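Local coordinates for protein histidinol-phosphatase (Bordetella pertussis, PDB 3FVV) that probably removes the phosphate from L-histidinol phosphate to give L-histidinol in histidine biosynthesis, as a metal-dependent hydrolase of the HAD superfamily, at residues T3-L8 with L105-L110; A179-Y184 with A196-I201; F9-T14 with C111-A116. One frame throughout, in Å; residues are numbered along the deposited sequence.

All three contacts lie on one central sheet, where strand 5-9 runs parallel between strands 110-115 and 180-185. Interactions 1 and 3 are successive parts of the same strand pair. The first is at the partly buried entry to the pair, where arginines meet a helix end. The other lies deep in the chain, where the pair opens into a sulfate-binding pocket. Interaction 2 joins strand 180-185 to strand 199-203 on the other side of strand 5-9. Its charged groups sit at the outer end and its aromatic and aliphatic groups further in. Backbone bonds connect the contacts: A7 O accepts from A112 N, L6 O from Y182 N, and Y184 O from D10 N.

Interaction 1 of 3, residues T3-L8 with L105-L110; sequences TRRLAL and LAAGDL
Two arginine guanidinium groups reach from residues 3-8 to the turn leading into L110. That of R4 lies with one face over L110, whose CB sits 3.8 Å above the centre of the R4 guanidinium plane. At its edge is the carbonyl of G108: NE donates to G108 O at 2.8 Å, within 8° of the guanidinium plane, and NH2 adds a weak bond to the same oxygen. The R4 chain gets there by running extended from CG to NE.

R5 presents the side of its guanidinium to the D109 carboxylate. NE bonds OD1 at 3.1 Å and NH2 bonds OD2 at 2.8 Å, the latter through the syn lone pair of OD2. The two planes are 53° apart, so this two-nitrogen grip is twisted rather than flat. A bend at chi3 (-43°) turns the R5 end back to the acid. D109 OD2 is also bonded to H104 ND1.

Beneath the charges, L110 N donates to R5 O at 3.0 Å and A7 N to L110 O at 2.8 Å. L6 CD1 packs against L110 CD2 at 3.7 Å. G108, with positive phi, closes helix 95-106 in a Schellman motif, and the chain then enters parallel strand 110-115, the helix-to-strand step of a Rossmann-like alpha/beta fold.

Interaction 2 of 3, residues A179-Y184 with A196-I201; sequences AESYFY and AVTRPI
V197 sets its isopropyl group against S181 and F183. CG2 of V197 lies 3.9 Å from F183 CB, and CB of V197 rests on the carbonyl and hydroxyl oxygens of S181.

T198 makes a reciprocal exchange with S181, each residue's N-H going to the other's hydroxyl: T198 N to S181 OG at 2.8 Å, and S181 N to T198 OG1 at 3.0 Å. Having accepted that bond, OG1 of T198 donates to E180 OE1 at 2.7 Å, meeting its anti lone pair. A chi1 of 62° swings the hydroxyl between the T198 backbone N and carbonyl carbon, where it can serve both partners.

R199 begins the regular parallel pairing, its N donating to S181 O at 2.7 Å, while its O takes a weak bond from F183 N. Its side chain, bent at chi2 and chi3, runs along the Y182 ring, CB making an off-centre CH-pi contact with one face. The guanidinium then stacks on the E180 carboxylate, the planes 10° apart, with Y182 OH near its edge.

P200 lies on the same side of the sheet as F183, and L194 and W218 pack on it. I201 continues the pattern, its N reaching F183 O at 2.8 Å. CG1 of I201 sits over the Y184 ring, 4.0 Å from its centroid. The hydroxyl of that tyrosine is bonded to H104.

This closes the beta-alpha-beta unit of strand 180-185, helix 191-196 and strand 199-203. Because E180 OE2 lies over the R199 guanidinium face, 3.3 Å from NH1, no N-H points at it; the salt bridge is probably held by charge and stacking, while the threonine and backbone bonds supply the directional grip.

Interaction 3 of 3, residues F9-T14 with C111-A116; sequences FDLDHT and CALVTA. With SO4 (sulfate ion), chain C.
L11 and T115 converge on a bound sulfate, and three donors from the two segments meet on one of its oxygens. Sulfate O1 accepts from L11 N at 3.2 Å, from D12 N at 3.0 Å and from T115 OG1 at 2.9 Å. The D12 bond is almost straight, 174° at the hydrogen. A fourth donor, A116 N, bonds sulfate O2 at 2.8 Å, so both segments hold the anion. With chi1 at 175°, T115 carries OG1 away from its own backbone N and into the pocket.

Two acids border the same ion. D10 OD1 comes within 2.9 Å of sulfate O1; the other carboxylate oxygen, OD2, takes a bond from T14 OG1 on its anti lone pair, which helps fix the rotation of the group. K160 makes a salt bridge with D10 and also bonds the sulfate and V114 O. D12 OD2 lies 2.6 Å from sulfate O4, and the D12 carboxylate is held by S20 and T117.

The sequence D10-L11-D12-H13-T14 matches motif I, DxDxT, of HAD hydrolases, in which the first aspartate is the nucleophile, and T115 fits motif II. The sulfate, probably from the crystallisation liquor, may thus mark the place of a substrate phosphate.

Behind the pocket the backbones pair in parallel: F9 N donates to A112 O at 2.9 Å, and V114 N to F9 O at 2.8 Å. L113 CD1 packs on L11 CB, and C111 CB meets the edge of the F9 ring.

Around this buried junction, T122 and I125 of helix 119-128 pack on L11, strand 133-142 flanks strand 110-115, and strand 180-185 borders strand 5-9, where the Y184 and F9 rings meet with their planes about 20° apart.

Interaction 1 of 3, residues T3-L8 with L105-L110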
# COMPACT_ATOMS: atom_id res chain seq x y z
N THR A 3 -1.32 -21.30 18.20
CA THR A 3 -2.32 -21.36 17.14
C THR A 3 -2.59 -20.04 16.38
O THR A 3 -3.38 -20.01 15.45
CB THR A 3 -3.67 -21.81 17.73
OG1 THR A 3 -4.19 -20.79 18.60
CG2 THR A 3 -3.51 -23.11 18.50
N ARG A 4 -1.95 -18.94 16.76
CA ARG A 4 -2.18 -17.67 16.08
C ARG A 4 -1.87 -17.68 14.56
O ARG A 4 -1.02 -18.43 14.09
CB ARG A 4 -1.43 -16.55 16.78
CG ARG A 4 -2.08 -15.23 16.48
CD ARG A 4 -1.43 -14.09 17.19
NE ARG A 4 -2.33 -12.93 17.14
CZ ARG A 4 -2.05 -11.71 17.61
NH1 ARG A 4 -0.84 -11.47 18.16
NH2 ARG A 4 -2.96 -10.74 17.51
N ARG A 5 -2.59 -16.89 13.79
CA ARG A 5 -2.28 -16.74 12.37
C ARG A 5 -1.87 -15.29 12.07
O ARG A 5 -2.16 -14.38 12.85
CB ARG A 5 -3.45 -17.20 11.52
CG ARG A 5 -3.95 -18.61 12.04
CD ARG A 5 -5.20 -19.05 11.40
NE ARG A 5 -6.14 -17.93 11.31
CZ ARG A 5 -7.28 -17.99 10.64
NH1 ARG A 5 -7.64 -19.15 10.06
NH2 ARG A 5 -8.09 -16.94 10.56
N LEU A 6 -1.15 -15.11 10.98
CA LEU A 6 -0.75 -13.77 10.53
C LEU A 6 -1.60 -13.46 9.29
O LEU A 6 -1.78 -14.33 8.40
CB LEU A 6 0.70 -13.77 10.15
CG LEU A 6 1.35 -12.47 9.71
CD1 LEU A 6 1.37 -11.51 10.84
CD2 LEU A 6 2.75 -12.85 9.16
N ALA A 7 -2.10 -12.23 9.23
CA ALA A 7 -2.82 -11.81 8.06
C ALA A 7 -2.30 -10.50 7.51
O ALA A 7 -2.41 -9.44 8.15
CB ALA A 7 -4.38 -11.69 8.44
N LEU A 8 -1.79 -10.55 6.29
CA LEU A 8 -1.22 -9.41 5.62
C LEU A 8 -2.13 -9.03 4.45
O LEU A 8 -2.58 -9.89 3.66
CB LEU A 8 0.17 -9.76 5.07
CG LEU A 8 1.13 -10.33 6.15
CD1 LEU A 8 2.49 -10.76 5.47
CD2 LEU A 8 1.37 -9.38 7.30
N LEU A 105 -9.36 -10.00 11.99
CA LEU A 105 -9.26 -9.37 13.30
C LEU A 105 -9.99 -10.16 14.36
O LEU A 105 -9.47 -10.40 15.46
CB LEU A 105 -9.73 -7.89 13.31
CG LEU A 105 -8.80 -6.90 12.58
CD1 LEU A 105 -9.53 -5.58 12.30
CD2 LEU A 105 -7.51 -6.61 13.38
N ALA A 106 -11.21 -10.54 14.02
CA ALA A 106 -12.10 -11.23 14.90
C ALA A 106 -11.54 -12.62 15.25
O ALA A 106 -11.79 -13.10 16.36
CB ALA A 106 -13.58 -11.30 14.31
N ALA A 107 -10.77 -13.24 14.36
CA ALA A 107 -10.20 -14.56 14.69
C ALA A 107 -9.03 -14.48 15.67
O ALA A 107 -8.51 -15.49 16.11
CB ALA A 107 -9.78 -15.34 13.38
N GLY A 108 -8.59 -13.28 15.98
CA GLY A 108 -7.39 -13.09 16.76
C GLY A 108 -6.13 -12.96 15.91
O GLY A 108 -5.05 -13.00 16.43
N ASP A 109 -6.24 -12.87 14.59
CA ASP A 109 -5.05 -12.89 13.74
C ASP A 109 -4.24 -11.62 14.02
O ASP A 109 -4.81 -10.60 14.42
CB ASP A 109 -5.42 -13.03 12.27
CG ASP A 109 -6.09 -14.40 11.95
OD1 ASP A 109 -6.06 -15.28 12.89
OD2 ASP A 109 -6.61 -14.60 10.79
N LEU A 110 -2.92 -11.70 13.88
CA LEU A 110 -2.07 -10.50 13.84
C LEU A 110 -2.20 -9.90 12.43
O LEU A 110 -1.81 -10.53 11.49
CB LEU A 110 -0.62 -10.85 14.14
CG LEU A 110 0.38 -9.69 14.02
CD1 LEU A 110 -0.06 -8.54 14.95
CD2 LEU A 110 1.87 -10.16 14.26
O HOH W 1 -5.19 -16.25 15.03

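Interaction 2 of 3, residues A179-Y184 with A196-I201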
# COMPACT_ATOMS: atom_id res chain seq x y z
N ALA A 179 0.51 -20.46 12.88
CA ALA A 179 -0.08 -21.68 12.32
C ALA A 179 -0.35 -21.54 10.81
O ALA A 179 -0.23 -22.52 10.08
CB ALA A 179 -1.38 -22.05 13.11
N GLU A 180 -0.72 -20.34 10.34
CA GLU A 180 -0.78 -20.02 8.91
C GLU A 180 -0.45 -18.54 8.78
O GLU A 180 -0.65 -17.78 9.72
CB GLU A 180 -2.20 -20.11 8.34
CG GLU A 180 -2.92 -21.42 8.46
CD GLU A 180 -2.19 -22.53 7.76
OE1 GLU A 180 -1.36 -22.27 6.83
OE2 GLU A 180 -2.43 -23.69 8.16
N SER A 181 -0.05 -18.14 7.60
CA SER A 181 0.10 -16.71 7.23
C SER A 181 -0.60 -16.50 5.93
O SER A 181 -0.33 -17.25 4.98
CB SER A 181 1.55 -16.35 7.02
OG SER A 181 2.20 -17.43 6.36
N TYR A 182 -1.51 -15.51 5.90
CA TYR A 182 -2.27 -15.13 4.72
C TYR A 182 -1.65 -13.82 4.14
O TYR A 182 -1.13 -13.01 4.89
CB TYR A 182 -3.71 -14.79 5.11
CG TYR A 182 -4.53 -15.94 5.66
CD1 TYR A 182 -5.43 -16.62 4.86
CD2 TYR A 182 -4.44 -16.33 6.99
CE1 TYR A 182 -6.19 -17.68 5.34
CE2 TYR A 182 -5.19 -17.40 7.47
CZ TYR A 182 -6.05 -18.06 6.61
OH TYR A 182 -6.85 -19.09 7.04
N PHE A 183 -1.68 -13.66 2.82
CA PHE A 183 -1.38 -12.39 2.16
C PHE A 183 -2.35 -12.29 0.99
O PHE A 183 -2.49 -13.24 0.21
CB PHE A 183 0.07 -12.29 1.69
CG PHE A 183 0.41 -11.00 0.99
CD1 PHE A 183 0.02 -9.76 1.51
CD2 PHE A 183 1.12 -11.01 -0.20
CE1 PHE A 183 0.30 -8.59 0.87
CE2 PHE A 183 1.45 -9.84 -0.84
CZ PHE A 183 1.02 -8.62 -0.34
N TYR A 184 -3.11 -11.19 0.96
CA TYR A 184 -3.99 -10.86 -0.11
C TYR A 184 -3.35 -9.81 -1.04
O TYR A 184 -2.92 -8.77 -0.57
CB TYR A 184 -5.29 -10.27 0.46
CG TYR A 184 -6.11 -11.17 1.37
CD1 TYR A 184 -7.29 -11.73 0.93
CD2 TYR A 184 -5.72 -11.41 2.68
CE1 TYR A 184 -8.03 -12.52 1.76
CE2 TYR A 184 -6.45 -12.23 3.51
CZ TYR A 184 -7.62 -12.77 3.04
OH TYR A 184 -8.36 -13.56 3.88
N ALA A 196 5.93 -16.34 0.00
CA ALA A 196 6.55 -16.46 1.32
C ALA A 196 5.59 -16.99 2.40
O ALA A 196 6.03 -17.60 3.37
CB ALA A 196 7.15 -15.12 1.75
N VAL A 197 4.29 -16.74 2.25
CA VAL A 197 3.34 -17.05 3.31
C VAL A 197 2.78 -18.43 3.07
O VAL A 197 2.98 -18.99 2.01
CB VAL A 197 2.18 -16.02 3.33
CG1 VAL A 197 2.67 -14.68 3.80
CG2 VAL A 197 1.53 -15.92 1.95
N THR A 198 1.99 -18.97 3.98
CA THR A 198 1.39 -20.28 3.67
C THR A 198 0.07 -20.18 2.92
O THR A 198 -0.28 -21.14 2.26
CB THR A 198 1.15 -21.14 4.90
OG1 THR A 198 0.23 -20.43 5.74
CG2 THR A 198 2.52 -21.39 5.67
N ARG A 199 -0.67 -19.05 3.01
CA ARG A 199 -1.94 -18.94 2.31
C ARG A 199 -2.05 -17.68 1.45
O ARG A 199 -2.67 -16.68 1.85
CB ARG A 199 -3.09 -18.96 3.29
CG ARG A 199 -3.02 -20.03 4.31
CD ARG A 199 -3.96 -21.18 4.01
NE ARG A 199 -4.86 -21.37 5.16
CZ ARG A 199 -5.04 -22.50 5.84
NH1 ARG A 199 -4.42 -23.63 5.50
NH2 ARG A 199 -5.90 -22.49 6.87
N PRO A 200 -1.46 -17.72 0.26
CA PRO A 200 -1.58 -16.61 -0.67
C PRO A 200 -3.00 -16.53 -1.27
O PRO A 200 -3.56 -17.58 -1.69
CB PRO A 200 -0.57 -16.97 -1.77
CG PRO A 200 -0.49 -18.46 -1.72
CD PRO A 200 -0.66 -18.84 -0.29
N ILE A 201 -3.54 -15.32 -1.36
CA ILE A 201 -4.91 -15.09 -1.91
C ILE A 201 -4.77 -13.99 -2.96
O ILE A 201 -4.28 -12.90 -2.67
CB ILE A 201 -5.95 -14.56 -0.84
CG1 ILE A 201 -5.94 -15.40 0.47
CG2 ILE A 201 -7.32 -14.53 -1.40
CD1 ILE A 201 -6.30 -16.83 0.29

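Interaction 3 of 3, residues F9-T14 with C111-A116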
# COMPACT_ATOMS: atom_id res chain seq x y z
N PHE A 9 -2.35 -7.72 4.33
CA PHE A 9 -3.15 -7.15 3.27
C PHE A 9 -2.40 -6.15 2.43
O PHE A 9 -1.88 -5.18 2.94
CB PHE A 9 -4.37 -6.51 3.89
CG PHE A 9 -5.13 -7.41 4.76
CD1 PHE A 9 -6.04 -8.29 4.23
CD2 PHE A 9 -4.89 -7.41 6.12
CE1 PHE A 9 -6.74 -9.14 5.03
CE2 PHE A 9 -5.59 -8.25 6.96
CZ PHE A 9 -6.55 -9.10 6.42
N ASP A 10 -2.38 -6.38 1.14
CA ASP A 10 -2.06 -5.32 0.16
C ASP A 10 -3.16 -4.24 0.21
O ASP A 10 -4.28 -4.52 0.60
CB ASP A 10 -1.98 -5.96 -1.24
CG ASP A 10 -1.54 -4.94 -2.33
OD1 ASP A 10 -0.47 -4.28 -2.12
OD2 ASP A 10 -2.25 -4.79 -3.36
N LEU A 11 -2.87 -3.01 -0.18
CA LEU A 11 -3.88 -1.96 -0.20
C LEU A 11 -4.46 -1.66 -1.60
O LEU A 11 -5.64 -1.91 -1.86
CB LEU A 11 -3.35 -0.66 0.40
CG LEU A 11 -4.32 0.52 0.43
CD1 LEU A 11 -5.48 0.19 1.29
CD2 LEU A 11 -3.60 1.86 0.95
N ASP A 12 -3.63 -1.14 -2.50
CA ASP A 12 -4.16 -0.54 -3.72
C ASP A 12 -4.69 -1.60 -4.64
O ASP A 12 -3.97 -2.50 -4.99
CB ASP A 12 -3.10 0.35 -4.39
CG ASP A 12 -2.63 1.49 -3.48
OD1 ASP A 12 -3.46 2.18 -2.87
OD2 ASP A 12 -1.43 1.66 -3.29
N HIS A 13 -5.98 -1.51 -4.95
CA HIS A 13 -6.70 -2.47 -5.81
C HIS A 13 -6.97 -3.78 -5.12
O HIS A 13 -7.56 -4.66 -5.71
CB HIS A 13 -5.95 -2.72 -7.11
CG HIS A 13 -5.79 -1.48 -7.92
ND1 HIS A 13 -6.87 -0.82 -8.46
CD2 HIS A 13 -4.70 -0.74 -8.22
CE1 HIS A 13 -6.44 0.26 -9.10
NE2 HIS A 13 -5.13 0.33 -8.97
N THR A 14 -6.57 -3.92 -3.87
CA THR A 14 -6.88 -5.12 -3.07
C THR A 14 -7.96 -4.76 -2.08
O THR A 14 -9.04 -5.27 -2.14
CB THR A 14 -5.60 -5.62 -2.32
OG1 THR A 14 -4.68 -6.10 -3.30
CG2 THR A 14 -5.92 -6.75 -1.30
N CYS A 111 -2.72 -8.69 12.30
CA CYS A 111 -3.05 -8.08 10.98
C CYS A 111 -2.21 -6.83 10.68
O CYS A 111 -2.01 -5.99 11.54
CB CYS A 111 -4.53 -7.68 10.92
SG CYS A 111 -5.62 -9.09 11.12
N ALA A 112 -1.75 -6.73 9.42
CA ALA A 112 -0.92 -5.65 8.94
C ALA A 112 -1.30 -5.34 7.50
O ALA A 112 -1.61 -6.26 6.68
CB ALA A 112 0.58 -6.04 8.99
N LEU A 113 -1.25 -4.05 7.19
CA LEU A 113 -1.34 -3.54 5.85
C LEU A 113 0.09 -3.39 5.29
O LEU A 113 0.96 -2.76 5.93
CB LEU A 113 -2.11 -2.22 5.85
CG LEU A 113 -2.64 -1.60 4.56
CD1 LEU A 113 -3.76 -2.38 3.90
CD2 LEU A 113 -3.16 -0.15 4.85
N VAL A 114 0.33 -4.03 4.12
CA VAL A 114 1.64 -4.02 3.50
C VAL A 114 1.55 -3.41 2.11
O VAL A 114 1.02 -4.06 1.17
CB VAL A 114 2.24 -5.46 3.41
CG1 VAL A 114 3.75 -5.36 3.10
CG2 VAL A 114 2.00 -6.25 4.71
N THR A 115 2.07 -2.20 1.97
CA THR A 115 1.80 -1.38 0.80
C THR A 115 2.99 -0.51 0.37
O THR A 115 3.68 0.05 1.21
CB THR A 115 0.55 -0.48 1.09
OG1 THR A 115 0.33 0.41 -0.01
CG2 THR A 115 0.76 0.33 2.35
N ALA A 116 3.18 -0.38 -0.95
CA ALA A 116 4.21 0.49 -1.51
C ALA A 116 3.81 1.93 -1.37
O ALA A 116 4.66 2.80 -1.45
CB ALA A 116 4.46 0.19 -2.99
S SO4 C . 0.29 -1.39 -3.09
O1 SO4 C . -0.73 -1.39 -1.97
O2 SO4 C . 1.65 -1.90 -2.67
O3 SO4 C . -0.35 -2.11 -4.18
O4 SO4 C . 0.53 -0.02 -3.57